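Local atomic coordinates of acetylxylan esterase / glucomannan deacetylase (Cellvibrio japonicus, PDB entry 2W9X), a protein that removes acetyl groups from plant cell wall xylan and glucomannan, with a large preference for glucomannan, as a secreted carbohydrate esterase of family 2. Residues L30-G33 against G34-V38; Y221-N225 against P226-Y230; I323-K326 against G327-Y330. All blocks are in the same frame, centred on the assembly; numbering follows the deposited sequence.

How the contacts relate
Contact 1 (30-33 with 34-38) belongs to the N-terminal beta-sheet region, whereas contacts 2 (221-225 with 226-230) and 3 (323-326 with 327-330) belong to the SGNH-type esterase region. Contacts 1 and 2 meet directly across the join between these regions, their centres about 14 Å apart: R35 NH1 approaches Y221 O to 3.2 Å, and the T222 methyl CG2 packs on L37 N at 3.7 Å. Contact 3 lies on the other side of the chain's centre, about 32 Å from each by centres. It alone comes near the catalytic centre, with the Y330 side chain about 6 Å from that of H336 and about 10 Å from the inferred nucleophile S151.

Contact 1: residues L30-G33 against G34-V38; sequences LHIG and GRVLV
I32 meets V36 and V38 across a change of direction that carries the chain from strand 31-33, in one antiparallel sheet of the N-terminal region, to strand 37-39 in the other. The I32 side chain leads into the angle between the two strands. From CB, the branch CG2 lies opposite the backbone N and beside the carbonyl carbon, which sends this methyl along the chain toward the bend. There it touches V36 CG2 at 3.5 Å and also rests 3.7 Å from G34 O. The other branch, CG1, stands opposite the carbonyl carbon (chi1 -57°) and extends to CD1, whose neighbour is the farther valine: V38 CG1 lies 4.2 Å away. One isoleucine thus serves both valines, the methyl branch facing V36 near the turn and the ethyl branch facing V38 farther from it. V36 answers with CG2, the methyl beside its own backbone N, and the two branched side chains are set at a slant to each other.

The chain turns at G34, just after the extended G33. G34 has a positive phi of 91°, and a CB on this backbone would collide with G33 O. R35 turns away from I32, and its NH1 is hydrogen-bonded to Y219 O. The chemistry divides accordingly: the inner angle is held by aliphatic contacts, with Y48 and F57 packed against I32 and V36, while the R35 guanidinium is buried where the two regions meet, held by cation-pi contacts with Y219 of the esterase region and W52 of the N-terminal region.

Contact 2: residues Y221-N225 against P226-Y230; sequences YTLNN and PDQLY
The backbone of 221-230 folds back on itself in a loop between helix 215-218 and strand 239-243 of the SGNH-hydrolase region, closed by a single beta bridge of Y221 with L229. T222 N donates to Q228 O at 3.1 Å in a nearly straight bond, 167° at the hydrogen. The Y221 ring lies against the turn and takes P226 CA over one face, a CH-pi contact 3.7 Å from the ring centroid, while Q228 O lies at its edge. L229 CD2 approaches the same ring obliquely at CE1.

Beside it, T222 OG1 lies at the edge of the Y230 ring, in its plane, 3.3 Å from CD1. The Y230 hydroxyl reaches N232, and R35 from the N-terminal region packs on its ring.

At the far end N225 OD1 draws two weak bonds, one from D227 N and one from Q228 NE2. The N225 and Q228 amides stand almost perpendicular, their planes 80° apart. With chi1 47° and a bend at chi2, the Q228 side chain folds back over the loop, placing its amide near both OD1 and a water bound between the two limbs. That water is gripped four times: it accepts from L223 N and Q228 NE2 and donates to N225 O and Q228 O, the shortest of these links being 2.6 Å to Q228 NE2.

Contact 3: residues I323-K326 against G327-Y330; sequences IVFK and GLDY
F325, near the end of strand 320-325, meets L328 of the loop that follows in this SGNH-hydrolase fold. The phenyl ring presents its CD1-CE1 side to both methyls of L328: CD2 lies 3.7 Å from F325 CE1, and CD1 lies 3.9 Å from F325 CD1. The phenylalanine CG sits between the backbone N and the carbonyl carbon; this chi1 of 59° sets the ring out to one side of the chain, and the L328 side chain reaches back to it at a slant.

Y330 comes from another direction, its hydroxyl oxygen at the edge of the phenyl ring, near the ring plane and 3.6 Å from F325 CE1. L328 CB sits over one face of the tyrosine ring, 3.6 Å above its plane and displaced toward the rim. L328 is therefore shared, its methyl end against F325 and its CB against Y330.

G327 lets the chain turn here with a positive phi of 76°. Its N and L328 O hydrogen-bond a glycerol, probably from the crystallisation liquor. K326 heads away from the cluster, its bent chain carrying NZ to a salt bridge with D295 and a hydrogen bond to G314 O of the second subunit.

The loop leads on to H336, inferred to make the active-site serine more nucleophilic, and Y330 packs on neighbouring P337. Strand 320-325 is an outermost strand of the five-stranded parallel sheet, pairing with strand 288-294. F325 lies against L345 and L348 of helix 339-354 and M292 of strand 288-294, while D341 of the helix accepts from the backbone N of both D329 and Y330.

Contact 1: residues L30-G33 against G34-V38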
loop_
_atom_site.group_PDB
_atom_site.type_symbol
_atom_site.label_atom_id
_atom_site.label_comp_id
_atom_site.label_asym_id
_atom_site.label_seq_id
_atom_site.Cartn_x
_atom_site.Cartn_y
_atom_site.Cartn_z
ATOM N N LEU B 30 21.036 20.040 -24.211
ATOM C CA LEU B 30 20.586 18.678 -24.007
ATOM C C LEU B 30 19.923 18.515 -22.642
ATOM O O LEU B 30 20.054 19.382 -21.761
ATOM C CB LEU B 30 21.756 17.696 -24.212
ATOM C CG LEU B 30 22.580 17.026 -23.104
ATOM C CD1 LEU B 30 23.796 16.385 -23.747
ATOM C CD2 LEU B 30 23.005 17.957 -21.994
ATOM N N HIS B 31 19.191 17.411 -22.505
ATOM C CA HIS B 31 18.518 17.006 -21.279
ATOM C C HIS B 31 19.061 15.638 -20.874
ATOM O O HIS B 31 19.257 14.772 -21.728
ATOM C CB HIS B 31 17.006 16.924 -21.521
ATOM C CG HIS B 31 16.243 16.248 -20.420
ATOM N ND1 HIS B 31 15.928 16.880 -19.235
ATOM C CD2 HIS B 31 15.731 15.001 -20.326
ATOM C CE1 HIS B 31 15.248 16.051 -18.462
ATOM N NE2 HIS B 31 15.119 14.901 -19.099
ATOM N N ILE B 32 19.309 15.461 -19.581
ATOM C CA ILE B 32 19.899 14.225 -19.051
ATOM C C ILE B 32 18.929 13.472 -18.152
ATOM O O ILE B 32 18.328 14.050 -17.240
ATOM C CB ILE B 32 21.196 14.495 -18.238
ATOM C CG1 ILE B 32 22.230 15.235 -19.080
ATOM C CG2 ILE B 32 21.770 13.182 -17.683
ATOM C CD1 ILE B 32 22.952 16.361 -18.323
ATOM N N GLY B 33 18.782 12.180 -18.428
ATOM C CA GLY B 33 18.139 11.270 -17.502
ATOM C C GLY B 33 19.151 10.375 -16.809
ATOM O O GLY B 33 20.072 9.851 -17.439
ATOM N N GLY B 34 18.984 10.209 -15.500
ATOM C CA GLY B 34 19.861 9.335 -14.747
ATOM C C GLY B 34 21.047 10.082 -14.179
ATOM O O GLY B 34 21.308 11.248 -14.541
ATOM N N ARG B 35 21.753 9.399 -13.277
ATOM C CA ARG B 35 22.881 9.963 -12.557
ATOM C C ARG B 35 24.075 10.091 -13.482
ATOM O O ARG B 35 24.533 9.113 -14.064
ATOM C CB ARG B 35 23.235 9.100 -11.344
ATOM C CG ARG B 35 22.240 9.206 -10.222
ATOM C CD ARG B 35 22.618 8.288 -9.092
ATOM N NE ARG B 35 21.758 8.490 -7.933
ATOM C CZ ARG B 35 21.884 7.828 -6.788
ATOM N NH1 ARG B 35 22.839 6.913 -6.642
ATOM N NH2 ARG B 35 21.061 8.097 -5.786
ATOM N N VAL B 36 24.569 11.318 -13.608
ATOM C CA VAL B 36 25.652 11.636 -14.519
ATOM C C VAL B 36 26.577 12.628 -13.826
ATOM O O VAL B 36 26.115 13.604 -13.226
ATOM C CB VAL B 36 25.100 12.228 -15.850
ATOM C CG1 VAL B 36 26.176 12.934 -16.619
ATOM C CG2 VAL B 36 24.482 11.147 -16.719
ATOM N N LEU B 37 27.875 12.350 -13.883
ATOM C CA LEU B 37 28.894 13.283 -13.445
ATOM C C LEU B 37 29.178 14.226 -14.620
ATOM O O LEU B 37 29.739 13.803 -15.642
ATOM C CB LEU B 37 30.174 12.532 -13.054
ATOM C CG LEU B 37 31.118 13.042 -11.948
ATOM C CD1 LEU B 37 32.561 12.716 -12.302
ATOM C CD2 LEU B 37 30.963 14.533 -11.608
ATOM N N VAL B 38 28.760 15.486 -14.488
ATOM C CA VAL B 38 29.012 16.496 -15.526
ATOM C C VAL B 38 30.283 17.273 -15.206
ATOM O O VAL B 38 30.403 17.874 -14.139
ATOM C CB VAL B 38 27.794 17.459 -15.754
ATOM C CG1 VAL B 38 26.521 16.667 -16.068
ATOM C CG2 VAL B 38 27.550 18.366 -14.551
#

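Contact 2: residues Y221-N225 against P226-Y230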
loop_
_atom_site.group_PDB
_atom_site.type_symbol
_atom_site.label_atom_id
_atom_site.label_comp_id
_atom_site.label_asym_id
_atom_site.label_seq_id
_atom_site.Cartn_x
_atom_site.Cartn_y
_atom_site.Cartn_z
ATOM N N TYR B 221 26.259 7.302 -4.168
ATOM C CA TYR B 221 27.277 7.787 -5.094
ATOM C C TYR B 221 26.819 7.898 -6.542
ATOM O O TYR B 221 26.049 7.075 -7.035
ATOM C CB TYR B 221 28.566 6.964 -4.963
ATOM C CG TYR B 221 29.107 6.992 -3.553
ATOM C CD1 TYR B 221 29.817 8.104 -3.076
ATOM C CD2 TYR B 221 28.876 5.930 -2.678
ATOM C CE1 TYR B 221 30.297 8.145 -1.768
ATOM C CE2 TYR B 221 29.353 5.960 -1.367
ATOM C CZ TYR B 221 30.064 7.068 -0.920
ATOM O OH TYR B 221 30.539 7.091 0.370
ATOM N N THR B 222 27.309 8.955 -7.194
ATOM C CA THR B 222 27.039 9.273 -8.601
ATOM C C THR B 222 27.497 8.146 -9.523
ATOM O O THR B 222 26.855 7.861 -10.552
ATOM C CB THR B 222 27.757 10.591 -8.995
ATOM O OG1 THR B 222 27.292 11.642 -8.147
ATOM C CG2 THR B 222 27.489 10.985 -10.453
ATOM N N LEU B 223 28.615 7.522 -9.151
ATOM C CA LEU B 223 29.209 6.468 -9.952
ATOM C C LEU B 223 29.511 5.232 -9.135
ATOM O O LEU B 223 29.179 5.152 -7.947
ATOM C CB LEU B 223 30.496 6.954 -10.640
ATOM C CG LEU B 223 30.402 8.182 -11.538
ATOM C CD1 LEU B 223 31.782 8.608 -11.989
ATOM C CD2 LEU B 223 29.484 7.904 -12.726
ATOM N N ASN B 224 30.156 4.275 -9.800
ATOM C CA ASN B 224 30.489 2.964 -9.263
ATOM C C ASN B 224 31.627 3.026 -8.247
ATOM O O ASN B 224 32.227 2.001 -7.927
ATOM C CB ASN B 224 30.875 2.033 -10.425
ATOM C CG ASN B 224 32.174 2.460 -11.104
ATOM O OD1 ASN B 224 33.260 1.950 -10.791
ATOM N ND2 ASN B 224 32.076 3.435 -12.006
ATOM N N ASN B 225 31.927 4.233 -7.764
ATOM C CA ASN B 225 33.014 4.481 -6.803
ATOM C C ASN B 225 32.656 5.541 -5.740
ATOM O O ASN B 225 31.807 6.403 -5.993
ATOM C CB ASN B 225 34.315 4.851 -7.538
ATOM C CG ASN B 225 34.169 6.082 -8.423
ATOM O OD1 ASN B 225 34.018 7.205 -7.938
ATOM N ND2 ASN B 225 34.243 5.876 -9.734
ATOM N N PRO B 226 33.303 5.476 -4.550
ATOM C CA PRO B 226 33.048 6.371 -3.404
ATOM C C PRO B 226 33.479 7.830 -3.570
ATOM O O PRO B 226 33.404 8.590 -2.611
ATOM C CB PRO B 226 33.884 5.749 -2.265
ATOM C CG PRO B 226 34.250 4.390 -2.723
ATOM C CD PRO B 226 34.335 4.474 -4.221
ATOM N N ASP B 227 33.910 8.219 -4.765
ATOM C CA ASP B 227 34.579 9.508 -4.953
ATOM C C ASP B 227 33.671 10.748 -4.948
ATOM O O ASP B 227 34.112 11.829 -4.552
ATOM C CB ASP B 227 35.464 9.478 -6.206
ATOM C CG ASP B 227 36.577 8.443 -6.109
ATOM O OD1 ASP B 227 37.093 8.213 -4.989
ATOM O OD2 ASP B 227 36.939 7.866 -7.160
ATOM N N GLN B 228 32.425 10.612 -5.394
ATOM C CA GLN B 228 31.503 11.753 -5.354
ATOM C C GLN B 228 30.073 11.404 -4.984
ATOM O O GLN B 228 29.441 10.519 -5.589
ATOM C CB GLN B 228 31.536 12.578 -6.647
ATOM C CG GLN B 228 31.478 11.779 -7.932
ATOM C CD GLN B 228 32.803 11.108 -8.261
ATOM O OE1 GLN B 228 33.841 11.767 -8.329
ATOM N NE2 GLN B 228 32.771 9.791 -8.463
ATOM N N LEU B 229 29.571 12.120 -3.982
ATOM C CA LEU B 229 28.193 11.973 -3.561
ATOM C C LEU B 229 27.279 12.567 -4.608
ATOM O O LEU B 229 27.571 13.630 -5.162
ATOM C CB LEU B 229 27.953 12.657 -2.214
ATOM C CG LEU B 229 28.544 11.971 -0.977
ATOM C CD1 LEU B 229 28.629 12.940 0.199
ATOM C CD2 LEU B 229 27.739 10.707 -0.624
ATOM N N TYR B 230 26.174 11.887 -4.875
ATOM C CA TYR B 230 25.208 12.408 -5.822
ATOM C C TYR B 230 24.297 13.435 -5.158
ATOM O O TYR B 230 23.683 13.159 -4.127
ATOM C CB TYR B 230 24.398 11.285 -6.499
ATOM C CG TYR B 230 23.528 11.807 -7.618
ATOM C CD1 TYR B 230 24.077 12.179 -8.844
ATOM C CD2 TYR B 230 22.157 11.971 -7.432
ATOM C CE1 TYR B 230 23.271 12.685 -9.862
ATOM C CE2 TYR B 230 21.350 12.479 -8.429
ATOM C CZ TYR B 230 21.901 12.826 -9.641
ATOM O OH TYR B 230 21.075 13.334 -10.623
HETATM O O HOH W 1 30.754 8.538 -7.408
#

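Contact 3: residues I323-K326 against G327-Y330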
loop_
_atom_site.group_PDB
_atom_site.type_symbol
_atom_site.label_atom_id
_atom_site.label_comp_id
_atom_site.label_asym_id
_atom_site.label_seq_id
_atom_site.Cartn_x
_atom_site.Cartn_y
_atom_site.Cartn_z
ATOM N N ILE B 323 4.101 -4.177 -3.047
ATOM C CA ILE B 323 3.653 -4.955 -4.214
ATOM C C ILE B 323 4.396 -6.285 -4.196
ATOM O O ILE B 323 5.639 -6.327 -4.024
ATOM C CB ILE B 323 3.859 -4.205 -5.564
ATOM C CG1 ILE B 323 2.893 -3.007 -5.668
ATOM C CG2 ILE B 323 3.695 -5.170 -6.770
ATOM C CD1 ILE B 323 3.065 -2.175 -6.960
ATOM N N VAL B 324 3.629 -7.371 -4.283
ATOM C CA VAL B 324 4.197 -8.716 -4.439
ATOM C C VAL B 324 3.845 -9.218 -5.833
ATOM O O VAL B 324 2.650 -9.350 -6.175
ATOM C CB VAL B 324 3.669 -9.701 -3.385
ATOM C CG1 VAL B 324 4.279 -11.071 -3.603
ATOM C CG2 VAL B 324 3.949 -9.169 -1.976
ATOM N N PHE B 325 4.869 -9.473 -6.649
ATOM C CA PHE B 325 4.593 -9.899 -8.023
ATOM C C PHE B 325 4.658 -11.412 -8.156
ATOM O O PHE B 325 5.377 -12.090 -7.401
ATOM C CB PHE B 325 5.463 -9.167 -9.067
ATOM C CG PHE B 325 6.950 -9.331 -8.875
ATOM C CD1 PHE B 325 7.614 -10.480 -9.318
ATOM C CD2 PHE B 325 7.704 -8.304 -8.301
ATOM C CE1 PHE B 325 8.998 -10.608 -9.148
ATOM C CE2 PHE B 325 9.085 -8.435 -8.143
ATOM C CZ PHE B 325 9.717 -9.575 -8.571
ATOM N N LYS B 326 3.873 -11.924 -9.104
ATOM C CA LYS B 326 3.622 -13.355 -9.273
ATOM C C LYS B 326 3.525 -13.698 -10.761
ATOM O O LYS B 326 3.236 -12.828 -11.595
ATOM C CB LYS B 326 2.278 -13.746 -8.624
ATOM C CG LYS B 326 2.090 -13.333 -7.145
ATOM C CD LYS B 326 0.667 -13.645 -6.687
ATOM C CE LYS B 326 0.338 -15.160 -6.725
ATOM N NZ LYS B 326 1.428 -15.935 -6.072
ATOM N N GLY B 327 3.776 -14.963 -11.081
ATOM C CA GLY B 327 3.420 -15.515 -12.394
ATOM C C GLY B 327 4.345 -15.104 -13.524
ATOM O O GLY B 327 3.900 -14.937 -14.657
ATOM N N LEU B 328 5.635 -14.926 -13.211
ATOM C CA LEU B 328 6.641 -14.647 -14.226
ATOM C C LEU B 328 7.147 -15.946 -14.821
ATOM O O LEU B 328 7.062 -16.985 -14.166
ATOM C CB LEU B 328 7.802 -13.912 -13.582
ATOM C CG LEU B 328 7.677 -12.394 -13.366
ATOM C CD1 LEU B 328 6.444 -12.007 -12.666
ATOM C CD2 LEU B 328 8.888 -11.903 -12.564
ATOM N N ASP B 329 7.686 -15.904 -16.041
ATOM C CA ASP B 329 8.307 -17.104 -16.623
ATOM C C ASP B 329 9.806 -17.237 -16.347
ATOM O O ASP B 329 10.366 -18.313 -16.544
ATOM C CB ASP B 329 8.002 -17.274 -18.120
ATOM C CG ASP B 329 8.515 -16.116 -18.990
ATOM O OD1 ASP B 329 9.548 -15.468 -18.710
ATOM O OD2 ASP B 329 7.876 -15.887 -20.023
ATOM N N TYR B 330 10.441 -16.154 -15.895
ATOM C CA TYR B 330 11.879 -16.165 -15.606
ATOM C C TYR B 330 12.732 -16.858 -16.702
ATOM O O TYR B 330 13.668 -17.604 -16.385
ATOM C CB TYR B 330 12.167 -16.795 -14.233
ATOM C CG TYR B 330 11.547 -16.059 -13.059
ATOM C CD1 TYR B 330 12.153 -14.910 -12.530
ATOM C CD2 TYR B 330 10.365 -16.520 -12.463
ATOM C CE1 TYR B 330 11.602 -14.223 -11.424
ATOM C CE2 TYR B 330 9.804 -15.833 -11.356
ATOM C CZ TYR B 330 10.429 -14.685 -10.857
ATOM O OH TYR B 330 9.894 -13.996 -9.769
#